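Local coordinates for periplasmic binding protein (Agrobacterium tumefaciens str. B6, PDB 5L9G) that binds the opine mannopine in the periplasm and probably delivers it to an ABC transporter for import, at residues Asp22-Ser27 and Thr51-Thr56; Trp74-Ile79 and Tyr254-Gly259; Ile125-Lys130 and Asn239-Phe244; Pro150-Leu155 and Glu219-Ile224. All coordinates share one frame; numbering follows the deposited sequence.

How the contacts relate
Contacts 1 and 2 adjoin at one end of the chain, their centres about 10 Å apart, through the neighbouring strands 23-27 of contact 1 and 76-80 of contact 2; contacts 3 and 4 adjoin in the same way at the other end through strands 115-128 and 222-226. Strand 240-256 runs through both groups, pairing in contact 3 and again in contact 2, whose centres lie about 34 Å apart. Contacts 1 and 4 are parallel, contacts 2 and 3 antiparallel. All touching residues of contact 2 are buried; it is mostly aliphatic and alone touches mannopine. Contact 4 is also buried but sets an arginine against a methionine. Contacts 1 and 3 are partly exposed, with an aspartate-threonine cluster and aromatic faces respectively.

Contact 1. Residues Asp22-Ser27 and Thr51-Thr56; sequences DVVIAS and TYTQDT. With EDO (1,2-ethanediol), chain E.
D22 opens the contact with a carboxylate shared between two threonines of 51-56. T51 OG1 donates to D22 OD1 at 2.7 Å and T53 OG1 to D22 OD2 at 2.8 Å, each hydroxyl arriving on the anti side and somewhat out of the carboxylate plane. The two bonds fix the rotation of the carboxylate. A T51 chi1 of 60° aims OG1 at it. V23 then starts the parallel pairing: V23 N donates to T51 O over a longer bond, and V23 O accepts from T53 N at 2.9 Å. V24 turns its side chain to the face of T53 and A26, while its CA-H meets T53 O between the strands. I25 is bonded on both backbone atoms, I25 N to T53 O at 2.9 Å and I25 O to D55 N at 3.0 Å, while its CG2 branch slants past Y52 CD2 at 3.8 Å. The phenol end of Y52 is held by D37 and by a 1,2-ethanediol, whose O1 donates to Y52 OH at 2.8 Å. A26 packs its CB on D55 CB at 4.0 Å, and S27 N finishes with a weak bond to D55 O; S27 OG is bonded to Q36 and Q78. Helix 30-48 connects the two strands and packs on the face of I25, S27 and Q54, making this a beta-alpha-beta unit of the solute-binding-protein fold.

Contact 2. Residues Trp74-Ile79 and Tyr254-Gly259; sequences WDIIQI and YAIVKG. With MO0 (mannopine), chain C.
I77 and A255 form the hydrogen-bonded pair at the middle of this antiparallel contact, I77 N to A255 O and A255 N to I77 O both at 2.9 Å. A third backbone bond, V257 N to D75 O, extends the pairing past I76 and I256, which face each other as a non-hydrogen-bonded pair. In the gaps between these bonds the CA-H groups of I76, Y254 and I256 rest on carbonyl oxygens across the strands.

Apolar contacts fill both faces. On the one carrying I76, Q78, Y254 and I256, the Y254 ring is touched by I76 CG2, 3.7 Å from its CD1, and by Q78 CB, 3.7 Å from its CE1. The Q78 amide plane stands 70° from the ring. On the face of I77 and A255, I79 CD1 reaches A255 CB; at the end of the pairing V257 CG2 meets I77 CG2 at 3.6 Å, the two side chains crossing at about a right angle.

The polar ends of Y254 and Q78 find partners beyond the two segments. Y254 OH is bonded to W41, and Q78 OE1 accepts from W32 and is bonded to S27. The Q78 chain bends at chi2 (-87°), bringing NE2 to a weak bond with mannopine OAM at 3.1 Å. I79 CA lies 3.3 Å from mannopine OAB. Strand 76-79 thus carries the sheet into the mannopine pocket, the ligand cleft of a periplasmic binding protein.

Contact 3. Residues Ile125-Lys130 and Asn239-Phe244; sequences IAWNKK and NFAYTF
N128 lies over one face of the F240 ring: its CA sits 3.6 Å from the ring centroid and 5° off the normal, a CH-pi contact over the centre, with the amide plane 29° from the ring. CB and CG of N128 continue over the CE1-CZ side. The carboxamide is held at both ends, ND2 bonded to V220 O and OD1 accepting from K130 N at 2.9 Å, so N128 also acts as the N-cap of helix 129-132.

W127 works in the opposite sense, offering its own face. With CG between the backbone N and the carbonyl carbon (chi1 76°), the indole folds back over strand 240-244, and A241 CB lies 3.8 Å from the centroid of its six-membered ring, offset toward the rim. NE1 is bonded to G133 O. Beside it K129 and N239 cross at about a right angle, K129 CB 3.4 Å from N239 OD1. On the face that also carries N128 and F240, A126 CB packs on Y242 CB at 3.9 Å.

Beneath the side chains, W127 N to A241 O (2.8 Å) and A241 N to W127 O (3.0 Å) form a hydrogen-bonded pair, and K129 N donates to N239 O at 2.8 Å. At the far end one water joins I125 N to T243 O. The whole is an antiparallel strand pair in the mixed sheet, in which strand 115-128 also pairs with 222-226 and passes straight into the N-capped helix 129-132.

Contact 4. Residues Pro150-Leu155 and Glu219-Ile224; sequences PGKRAL and EVDMII
The R153 guanidinium carries M222 SD over one face, 3.4 Å above the plane and offset toward the rim, while M222 CE comes to 3.5 Å from R153 NH1. At the edge, near the plane, lie P150 C and G151 N. R153 NH2 donates to G151 O at 2.9 Å from within the guanidinium plane, although it stands above the carbonyl plane of its acceptor. F149 O and F143 O take further bonds from this group, which helps hold it flat against the sulfur. R153 and M222 run side by side in the same direction; M222 manages this with a chi1 of 59°, which sets CG over its own main chain, and a bend at chi3.

The D221 carboxylate is the other flat group. Its OD2 accepts from K152 N at 2.8 Å on the anti side, and OD1 is bonded to T131. K152 O in turn takes two donors, D221 N at 2.8 Å and M222 N at 3.2 Å. Parallel pairing continues through a weak bond from A154 N to M222 O and a straighter one, 162° at the hydrogen, from I224 N to A154 O. A154 CB fits between V220 CG1, at 3.7 Å, and I223 CG1.

Strand 153-156 lies between 201-205 and 222-226, and 222-226 pairs beyond with 115-128. Helix 140-144 packs on L155, M222 and I224, and helix 208-216 on I223.

Contact 1. Residues Asp22-Ser27 and Thr51-Thr56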
# COMPACT_ATOMS: atom_id res chain seq x y z
N ASP A 22 -9.29 -22.35 13.29
CA ASP A 22 -8.13 -21.53 12.94
C ASP A 22 -8.45 -20.04 12.94
O ASP A 22 -9.55 -19.66 12.55
CB ASP A 22 -7.64 -21.88 11.52
CG ASP A 22 -7.17 -23.30 11.27
OD1 ASP A 22 -6.75 -23.96 12.24
OD2 ASP A 22 -7.17 -23.72 10.09
N VAL A 23 -7.47 -19.20 13.30
CA VAL A 23 -7.58 -17.74 13.17
C VAL A 23 -7.41 -17.50 11.66
O VAL A 23 -6.48 -18.06 11.06
CB VAL A 23 -6.51 -16.97 13.99
CG1 VAL A 23 -6.49 -15.47 13.63
CG2 VAL A 23 -6.71 -17.16 15.49
N VAL A 24 -8.30 -16.70 11.05
CA VAL A 24 -8.18 -16.42 9.61
C VAL A 24 -7.52 -15.05 9.44
O VAL A 24 -8.03 -14.04 9.96
CB VAL A 24 -9.54 -16.54 8.86
CG1 VAL A 24 -9.38 -16.25 7.37
CG2 VAL A 24 -10.18 -17.92 9.08
N ILE A 25 -6.39 -15.01 8.71
CA ILE A 25 -5.66 -13.76 8.42
C ILE A 25 -5.63 -13.52 6.90
O ILE A 25 -5.41 -14.45 6.13
CB ILE A 25 -4.27 -13.74 9.12
CG1 ILE A 25 -3.56 -12.37 8.96
CG2 ILE A 25 -3.37 -14.94 8.69
CD1 ILE A 25 -2.60 -12.09 10.07
N ALA A 26 -5.88 -12.28 6.48
CA ALA A 26 -5.92 -12.00 5.06
C ALA A 26 -5.12 -10.77 4.66
O ALA A 26 -5.21 -9.72 5.30
CB ALA A 26 -7.36 -11.87 4.58
N SER A 27 -4.35 -10.89 3.57
CA SER A 27 -3.65 -9.73 3.01
C SER A 27 -3.94 -9.74 1.49
O SER A 27 -4.96 -10.31 1.08
CB SER A 27 -2.16 -9.72 3.39
OG SER A 27 -1.46 -8.59 2.90
N THR A 51 -2.96 -22.27 15.51
CA THR A 51 -3.09 -22.59 14.08
C THR A 51 -3.84 -21.46 13.39
O THR A 51 -4.72 -20.84 13.99
CB THR A 51 -3.75 -23.95 13.83
OG1 THR A 51 -5.07 -23.96 14.41
CG2 THR A 51 -2.91 -25.11 14.34
N TYR A 52 -3.48 -21.19 12.13
CA TYR A 52 -4.09 -20.12 11.35
C TYR A 52 -4.27 -20.52 9.88
O TYR A 52 -3.56 -21.39 9.36
CB TYR A 52 -3.29 -18.78 11.50
CG TYR A 52 -1.94 -18.83 10.81
CD1 TYR A 52 -0.89 -19.55 11.37
CD2 TYR A 52 -1.74 -18.25 9.56
CE1 TYR A 52 0.32 -19.71 10.70
CE2 TYR A 52 -0.54 -18.41 8.87
CZ TYR A 52 0.50 -19.13 9.45
OH TYR A 52 1.71 -19.27 8.84
N THR A 53 -5.25 -19.89 9.23
CA THR A 53 -5.60 -20.06 7.83
C THR A 53 -5.41 -18.70 7.14
O THR A 53 -5.74 -17.67 7.72
CB THR A 53 -7.05 -20.60 7.72
OG1 THR A 53 -7.03 -22.02 7.89
CG2 THR A 53 -7.73 -20.26 6.38
N GLN A 54 -4.87 -18.72 5.91
CA GLN A 54 -4.70 -17.50 5.11
C GLN A 54 -5.84 -17.33 4.11
O GLN A 54 -6.40 -18.31 3.61
CB GLN A 54 -3.39 -17.57 4.30
CG GLN A 54 -2.11 -17.51 5.10
CD GLN A 54 -0.94 -17.51 4.14
OE1 GLN A 54 -0.81 -16.65 3.27
NE2 GLN A 54 -0.09 -18.52 4.26
N ASP A 55 -6.12 -16.07 3.75
CA ASP A 55 -7.03 -15.70 2.68
C ASP A 55 -6.44 -14.46 1.99
O ASP A 55 -5.44 -13.91 2.48
CB ASP A 55 -8.47 -15.48 3.16
CG ASP A 55 -9.52 -15.66 2.07
OD1 ASP A 55 -9.14 -15.91 0.90
OD2 ASP A 55 -10.73 -15.58 2.39
N THR A 56 -6.98 -14.06 0.84
CA THR A 56 -6.47 -12.88 0.12
C THR A 56 -7.64 -12.03 -0.32
O THR A 56 -8.73 -12.56 -0.58
CB THR A 56 -5.57 -13.26 -1.09
OG1 THR A 56 -6.37 -13.95 -2.04
CG2 THR A 56 -4.34 -14.12 -0.71
C1 EDO E . 3.31 -22.34 10.33
O1 EDO E . 2.46 -21.93 9.26
C2 EDO E . 2.63 -22.00 11.68
O2 EDO E . 3.59 -21.57 12.62

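Contact 2. Residues Trp74-Ile79 and Tyr254-Gly259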
# COMPACT_ATOMS: atom_id res chain seq x y z
N TRP A 74 -13.37 -13.81 8.31
CA TRP A 74 -12.02 -13.25 8.53
C TRP A 74 -11.84 -12.77 9.96
O TRP A 74 -12.78 -12.22 10.55
CB TRP A 74 -11.79 -12.07 7.58
CG TRP A 74 -11.70 -12.43 6.12
CD1 TRP A 74 -11.47 -13.66 5.58
CD2 TRP A 74 -11.75 -11.51 5.02
NE1 TRP A 74 -11.41 -13.57 4.21
CE2 TRP A 74 -11.58 -12.26 3.84
CE3 TRP A 74 -11.98 -10.12 4.92
CZ2 TRP A 74 -11.61 -11.67 2.57
CZ3 TRP A 74 -11.98 -9.54 3.67
CH2 TRP A 74 -11.81 -10.31 2.51
N ASP A 75 -10.65 -12.97 10.52
CA ASP A 75 -10.34 -12.45 11.86
C ASP A 75 -9.47 -11.20 11.71
O ASP A 75 -9.93 -10.10 12.02
CB ASP A 75 -9.64 -13.50 12.73
CG ASP A 75 -10.57 -14.64 13.14
OD1 ASP A 75 -11.61 -14.36 13.75
OD2 ASP A 75 -10.30 -15.77 12.77
N ILE A 76 -8.25 -11.38 11.21
CA ILE A 76 -7.31 -10.27 10.97
C ILE A 76 -7.29 -9.91 9.48
O ILE A 76 -7.14 -10.78 8.62
CB ILE A 76 -5.87 -10.61 11.48
CG1 ILE A 76 -5.88 -10.99 12.99
CG2 ILE A 76 -4.86 -9.47 11.16
CD1 ILE A 76 -4.64 -11.72 13.48
N ILE A 77 -7.37 -8.60 9.20
CA ILE A 77 -7.24 -8.10 7.83
C ILE A 77 -6.08 -7.13 7.77
O ILE A 77 -5.92 -6.29 8.68
CB ILE A 77 -8.55 -7.47 7.26
CG1 ILE A 77 -9.14 -6.37 8.20
CG2 ILE A 77 -9.57 -8.57 6.93
CD1 ILE A 77 -10.29 -5.53 7.60
N GLN A 78 -5.27 -7.25 6.71
CA GLN A 78 -4.20 -6.29 6.48
C GLN A 78 -4.81 -5.23 5.57
O GLN A 78 -5.25 -5.55 4.46
CB GLN A 78 -2.97 -6.95 5.85
CG GLN A 78 -1.82 -5.98 5.63
CD GLN A 78 -1.96 -5.29 4.29
OE1 GLN A 78 -1.92 -5.95 3.25
NE2 GLN A 78 -2.25 -4.00 4.29
N ILE A 79 -4.85 -3.99 6.05
CA ILE A 79 -5.38 -2.86 5.28
C ILE A 79 -4.37 -1.72 5.20
O ILE A 79 -3.37 -1.72 5.94
CB ILE A 79 -6.76 -2.37 5.86
CG1 ILE A 79 -6.63 -1.89 7.33
CG2 ILE A 79 -7.86 -3.44 5.67
CD1 ILE A 79 -7.84 -1.03 7.87
N TYR A 254 -2.56 -3.88 10.40
CA TYR A 254 -3.57 -4.88 10.70
C TYR A 254 -4.73 -4.33 11.51
O TYR A 254 -4.54 -3.49 12.40
CB TYR A 254 -2.96 -6.06 11.47
CG TYR A 254 -1.88 -6.81 10.71
CD1 TYR A 254 -2.18 -7.52 9.55
CD2 TYR A 254 -0.55 -6.79 11.15
CE1 TYR A 254 -1.19 -8.23 8.86
CE2 TYR A 254 0.45 -7.48 10.45
CZ TYR A 254 0.12 -8.20 9.31
OH TYR A 254 1.10 -8.87 8.62
N ALA A 255 -5.91 -4.90 11.26
CA ALA A 255 -7.15 -4.59 11.98
C ALA A 255 -7.88 -5.92 12.18
O ALA A 255 -7.60 -6.89 11.47
CB ALA A 255 -8.01 -3.64 11.16
N ILE A 256 -8.79 -5.96 13.16
CA ILE A 256 -9.60 -7.15 13.43
C ILE A 256 -11.02 -6.83 12.98
O ILE A 256 -11.53 -5.76 13.29
CB ILE A 256 -9.44 -7.66 14.88
CG1 ILE A 256 -8.02 -8.24 15.06
CG2 ILE A 256 -10.53 -8.70 15.24
CD1 ILE A 256 -7.58 -8.52 16.49
N VAL A 257 -11.61 -7.72 12.17
CA VAL A 257 -12.95 -7.54 11.61
C VAL A 257 -14.02 -7.58 12.72
O VAL A 257 -13.95 -8.43 13.61
CB VAL A 257 -13.24 -8.57 10.47
CG1 VAL A 257 -14.59 -8.29 9.80
CG2 VAL A 257 -12.12 -8.55 9.43
N LYS A 258 -14.97 -6.61 12.68
CA LYS A 258 -16.08 -6.53 13.64
C LYS A 258 -16.86 -7.85 13.56
O LYS A 258 -17.31 -8.23 12.49
CB LYS A 258 -16.99 -5.34 13.32
CG LYS A 258 -18.03 -5.04 14.41
CD LYS A 258 -17.63 -3.82 15.23
CE LYS A 258 -18.33 -3.78 16.56
NZ LYS A 258 -17.90 -2.60 17.35
N GLY A 259 -16.98 -8.53 14.70
CA GLY A 259 -17.67 -9.81 14.80
C GLY A 259 -16.80 -10.98 14.39
O GLY A 259 -17.34 -12.06 14.09
OAB MO0 C . -6.75 -1.58 2.60
CAF MO0 C . -7.01 -2.58 1.66
CAG MO0 C . -5.96 -2.65 0.55
OAC MO0 C . -6.31 -1.79 -0.48
CAH MO0 C . -4.54 -2.49 1.03
OAM MO0 C . -4.23 -3.40 2.02
CAI MO0 C . -3.48 -2.50 -0.07
OAD MO0 C . -3.47 -3.72 -0.75
CAJ MO0 C . -2.12 -2.10 0.44
OAE MO0 C . -2.20 -0.82 1.00
CAK MO0 C . -0.99 -2.20 -0.60
N MO0 C . 0.12 -2.97 -0.02
CA MO0 C . 1.35 -2.92 -0.85
C MO0 C . 1.51 -4.21 -1.62
O MO0 C . 0.59 -5.06 -1.59
CB MO0 C . 2.59 -2.60 -0.06
CG MO0 C . 3.10 -3.78 0.74
CD MO0 C . 3.98 -3.39 1.88
OE1 MO0 C . 5.36 -3.51 1.70
NE2 MO0 C . 3.55 -2.99 2.97
OXT MO0 C . 2.53 -4.43 -2.34

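Contact 3. Residues Ile125-Lys130 and Asn239-Phe244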
# COMPACT_ATOMS: atom_id res chain seq x y z
N ILE A 125 6.74 5.33 -9.40
CA ILE A 125 6.82 5.23 -10.86
C ILE A 125 7.90 4.25 -11.26
O ILE A 125 9.05 4.43 -10.88
CB ILE A 125 7.15 6.64 -11.47
CG1 ILE A 125 6.07 7.67 -11.12
CG2 ILE A 125 7.40 6.59 -13.01
CD1 ILE A 125 6.60 9.14 -11.15
N ALA A 126 7.56 3.29 -12.12
CA ALA A 126 8.52 2.35 -12.70
C ALA A 126 8.33 2.41 -14.21
O ALA A 126 7.21 2.62 -14.67
CB ALA A 126 8.25 0.92 -12.22
N TRP A 127 9.42 2.23 -14.97
CA TRP A 127 9.32 2.27 -16.42
C TRP A 127 10.10 1.16 -17.07
O TRP A 127 11.07 0.63 -16.50
CB TRP A 127 9.71 3.63 -16.99
CG TRP A 127 11.20 3.89 -16.99
CD1 TRP A 127 12.09 3.54 -17.96
CD2 TRP A 127 11.97 4.48 -15.93
NE1 TRP A 127 13.37 3.92 -17.59
CE2 TRP A 127 13.31 4.52 -16.35
CE3 TRP A 127 11.63 5.05 -14.68
CZ2 TRP A 127 14.34 5.08 -15.57
CZ3 TRP A 127 12.64 5.61 -13.91
CH2 TRP A 127 13.98 5.62 -14.34
N ASN A 128 9.69 0.85 -18.30
CA ASN A 128 10.25 -0.20 -19.10
C ASN A 128 11.52 0.31 -19.76
O ASN A 128 11.46 1.23 -20.60
CB ASN A 128 9.21 -0.59 -20.17
CG ASN A 128 9.51 -1.85 -20.90
OD1 ASN A 128 10.68 -2.23 -21.08
ND2 ASN A 128 8.46 -2.54 -21.31
N LYS A 129 12.68 -0.30 -19.41
CA LYS A 129 13.96 0.10 -20.02
C LYS A 129 14.08 -0.28 -21.51
O LYS A 129 14.84 0.36 -22.25
CB LYS A 129 15.16 -0.42 -19.20
CG LYS A 129 15.23 0.20 -17.80
CD LYS A 129 16.24 -0.52 -16.89
CE LYS A 129 17.67 -0.28 -17.28
NZ LYS A 129 18.57 -1.24 -16.60
N LYS A 130 13.32 -1.29 -21.97
CA LYS A 130 13.31 -1.63 -23.39
C LYS A 130 12.67 -0.44 -24.15
O LYS A 130 13.17 -0.03 -25.19
CB LYS A 130 12.54 -2.93 -23.66
CG LYS A 130 12.58 -3.34 -25.13
CD LYS A 130 11.49 -4.33 -25.50
CE LYS A 130 11.10 -4.23 -26.97
NZ LYS A 130 12.28 -4.30 -27.88
N ASN A 239 13.23 -5.99 -17.09
CA ASN A 239 14.11 -4.93 -17.56
C ASN A 239 13.43 -3.57 -17.33
O ASN A 239 13.09 -2.85 -18.29
CB ASN A 239 14.48 -5.13 -19.05
CG ASN A 239 15.56 -4.20 -19.53
OD1 ASN A 239 16.29 -3.60 -18.74
ND2 ASN A 239 15.66 -4.00 -20.83
N PHE A 240 13.19 -3.27 -16.03
CA PHE A 240 12.57 -2.04 -15.59
C PHE A 240 13.45 -1.30 -14.63
O PHE A 240 14.37 -1.87 -14.03
CB PHE A 240 11.22 -2.34 -14.90
CG PHE A 240 10.03 -2.41 -15.84
CD1 PHE A 240 10.00 -3.34 -16.88
CD2 PHE A 240 8.93 -1.58 -15.66
CE1 PHE A 240 8.90 -3.42 -17.74
CE2 PHE A 240 7.82 -1.67 -16.52
CZ PHE A 240 7.81 -2.59 -17.55
N ALA A 241 13.16 -0.02 -14.48
CA ALA A 241 13.85 0.85 -13.53
C ALA A 241 12.77 1.60 -12.81
O ALA A 241 11.61 1.62 -13.26
CB ALA A 241 14.78 1.81 -14.24
N TYR A 242 13.11 2.20 -11.67
CA TYR A 242 12.13 2.98 -10.92
C TYR A 242 12.82 4.07 -10.14
O TYR A 242 14.04 4.07 -10.03
CB TYR A 242 11.27 2.08 -10.01
CG TYR A 242 12.01 1.42 -8.86
CD1 TYR A 242 12.62 0.18 -9.03
CD2 TYR A 242 12.02 1.98 -7.59
CE1 TYR A 242 13.22 -0.49 -7.96
CE2 TYR A 242 12.62 1.33 -6.51
CZ TYR A 242 13.21 0.09 -6.69
OH TYR A 242 13.82 -0.56 -5.63
N THR A 243 12.03 4.99 -9.61
CA THR A 243 12.51 6.10 -8.79
C THR A 243 11.56 6.29 -7.60
O THR A 243 10.38 5.95 -7.69
CB THR A 243 12.59 7.40 -9.64
OG1 THR A 243 13.02 8.47 -8.81
CG2 THR A 243 11.25 7.80 -10.27
N PHE A 244 12.07 6.89 -6.52
CA PHE A 244 11.21 7.26 -5.39
C PHE A 244 10.73 8.71 -5.57
O PHE A 244 9.95 9.19 -4.74
CB PHE A 244 11.96 7.12 -4.05
CG PHE A 244 12.10 5.68 -3.59
CD1 PHE A 244 11.09 5.06 -2.86
CD2 PHE A 244 13.26 4.96 -3.86
CE1 PHE A 244 11.22 3.73 -2.43
CE2 PHE A 244 13.39 3.63 -3.44
CZ PHE A 244 12.37 3.02 -2.73
O HOH W 1 7.98 7.42 -7.88

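Contact 4. Residues Pro150-Leu155 and Glu219-Ile224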
# COMPACT_ATOMS: atom_id res chain seq x y z
N PRO A 150 5.68 8.80 -25.05
CA PRO A 150 4.57 7.99 -25.58
C PRO A 150 4.65 6.57 -25.06
O PRO A 150 5.75 6.06 -24.87
CB PRO A 150 4.80 8.01 -27.10
CG PRO A 150 5.78 9.11 -27.35
CD PRO A 150 6.62 9.21 -26.12
N GLY A 151 3.51 5.96 -24.81
CA GLY A 151 3.48 4.59 -24.34
C GLY A 151 2.31 4.21 -23.46
O GLY A 151 1.50 5.05 -23.07
N LYS A 152 2.23 2.92 -23.19
CA LYS A 152 1.18 2.30 -22.40
C LYS A 152 1.43 2.51 -20.91
O LYS A 152 2.47 2.10 -20.40
CB LYS A 152 1.08 0.80 -22.71
CG LYS A 152 0.69 0.46 -24.15
CD LYS A 152 0.73 -1.06 -24.35
CE LYS A 152 0.67 -1.46 -25.80
NZ LYS A 152 -0.69 -1.28 -26.38
N ARG A 153 0.47 3.15 -20.23
CA ARG A 153 0.48 3.37 -18.79
C ARG A 153 -0.38 2.33 -18.06
O ARG A 153 -1.37 1.85 -18.61
CB ARG A 153 -0.13 4.75 -18.47
CG ARG A 153 0.89 5.92 -18.51
CD ARG A 153 0.93 6.61 -19.82
NE ARG A 153 1.81 7.79 -19.78
CZ ARG A 153 2.63 8.12 -20.76
NH1 ARG A 153 3.43 9.17 -20.64
NH2 ARG A 153 2.68 7.39 -21.88
N ALA A 154 -0.01 2.00 -16.81
CA ALA A 154 -0.83 1.16 -15.96
C ALA A 154 -0.97 1.84 -14.61
O ALA A 154 0.01 2.33 -14.04
CB ALA A 154 -0.25 -0.22 -15.82
N LEU A 155 -2.21 1.93 -14.11
CA LEU A 155 -2.52 2.56 -12.84
C LEU A 155 -3.39 1.59 -12.05
O LEU A 155 -3.97 0.69 -12.64
CB LEU A 155 -3.31 3.87 -13.04
CG LEU A 155 -2.54 5.14 -13.43
CD1 LEU A 155 -2.08 5.07 -14.85
CD2 LEU A 155 -3.46 6.38 -13.33
N GLU A 219 4.62 -5.82 -20.54
CA GLU A 219 3.31 -5.55 -21.15
C GLU A 219 2.88 -4.09 -21.05
O GLU A 219 1.92 -3.69 -21.73
CB GLU A 219 2.23 -6.48 -20.58
CG GLU A 219 2.21 -7.84 -21.26
CD GLU A 219 1.19 -8.85 -20.77
OE1 GLU A 219 0.17 -8.44 -20.16
OE2 GLU A 219 1.42 -10.06 -20.99
N VAL A 220 3.56 -3.31 -20.21
CA VAL A 220 3.32 -1.88 -20.03
C VAL A 220 4.63 -1.13 -20.27
O VAL A 220 5.70 -1.74 -20.14
CB VAL A 220 2.70 -1.53 -18.64
CG1 VAL A 220 1.35 -2.22 -18.46
CG2 VAL A 220 3.65 -1.87 -17.49
N ASP A 221 4.55 0.18 -20.54
CA ASP A 221 5.75 1.00 -20.72
C ASP A 221 6.12 1.71 -19.44
O ASP A 221 7.29 1.99 -19.17
CB ASP A 221 5.60 1.95 -21.91
CG ASP A 221 5.44 1.19 -23.21
OD1 ASP A 221 6.24 0.25 -23.45
OD2 ASP A 221 4.49 1.47 -23.94
N MET A 222 5.12 2.03 -18.63
CA MET A 222 5.33 2.67 -17.33
C MET A 222 4.15 2.34 -16.46
O MET A 222 3.07 2.05 -16.97
CB MET A 222 5.56 4.19 -17.45
CG MET A 222 4.40 4.92 -18.12
SD MET A 222 4.76 6.69 -18.20
CE MET A 222 5.84 6.78 -19.67
N ILE A 223 4.35 2.36 -15.13
CA ILE A 223 3.32 1.94 -14.18
C ILE A 223 3.52 2.64 -12.86
O ILE A 223 4.67 2.86 -12.44
CB ILE A 223 3.36 0.36 -14.01
CG1 ILE A 223 2.29 -0.17 -13.03
CG2 ILE A 223 4.77 -0.16 -13.60
CD1 ILE A 223 2.17 -1.71 -13.06
N ILE A 224 2.42 2.97 -12.20
CA ILE A 224 2.46 3.43 -10.82
C ILE A 224 2.01 2.23 -10.00
O ILE A 224 0.86 1.78 -10.11
CB ILE A 224 1.62 4.68 -10.51
CG1 ILE A 224 2.07 5.89 -11.37
CG2 ILE A 224 1.74 5.00 -9.00
CD1 ILE A 224 1.04 7.04 -11.42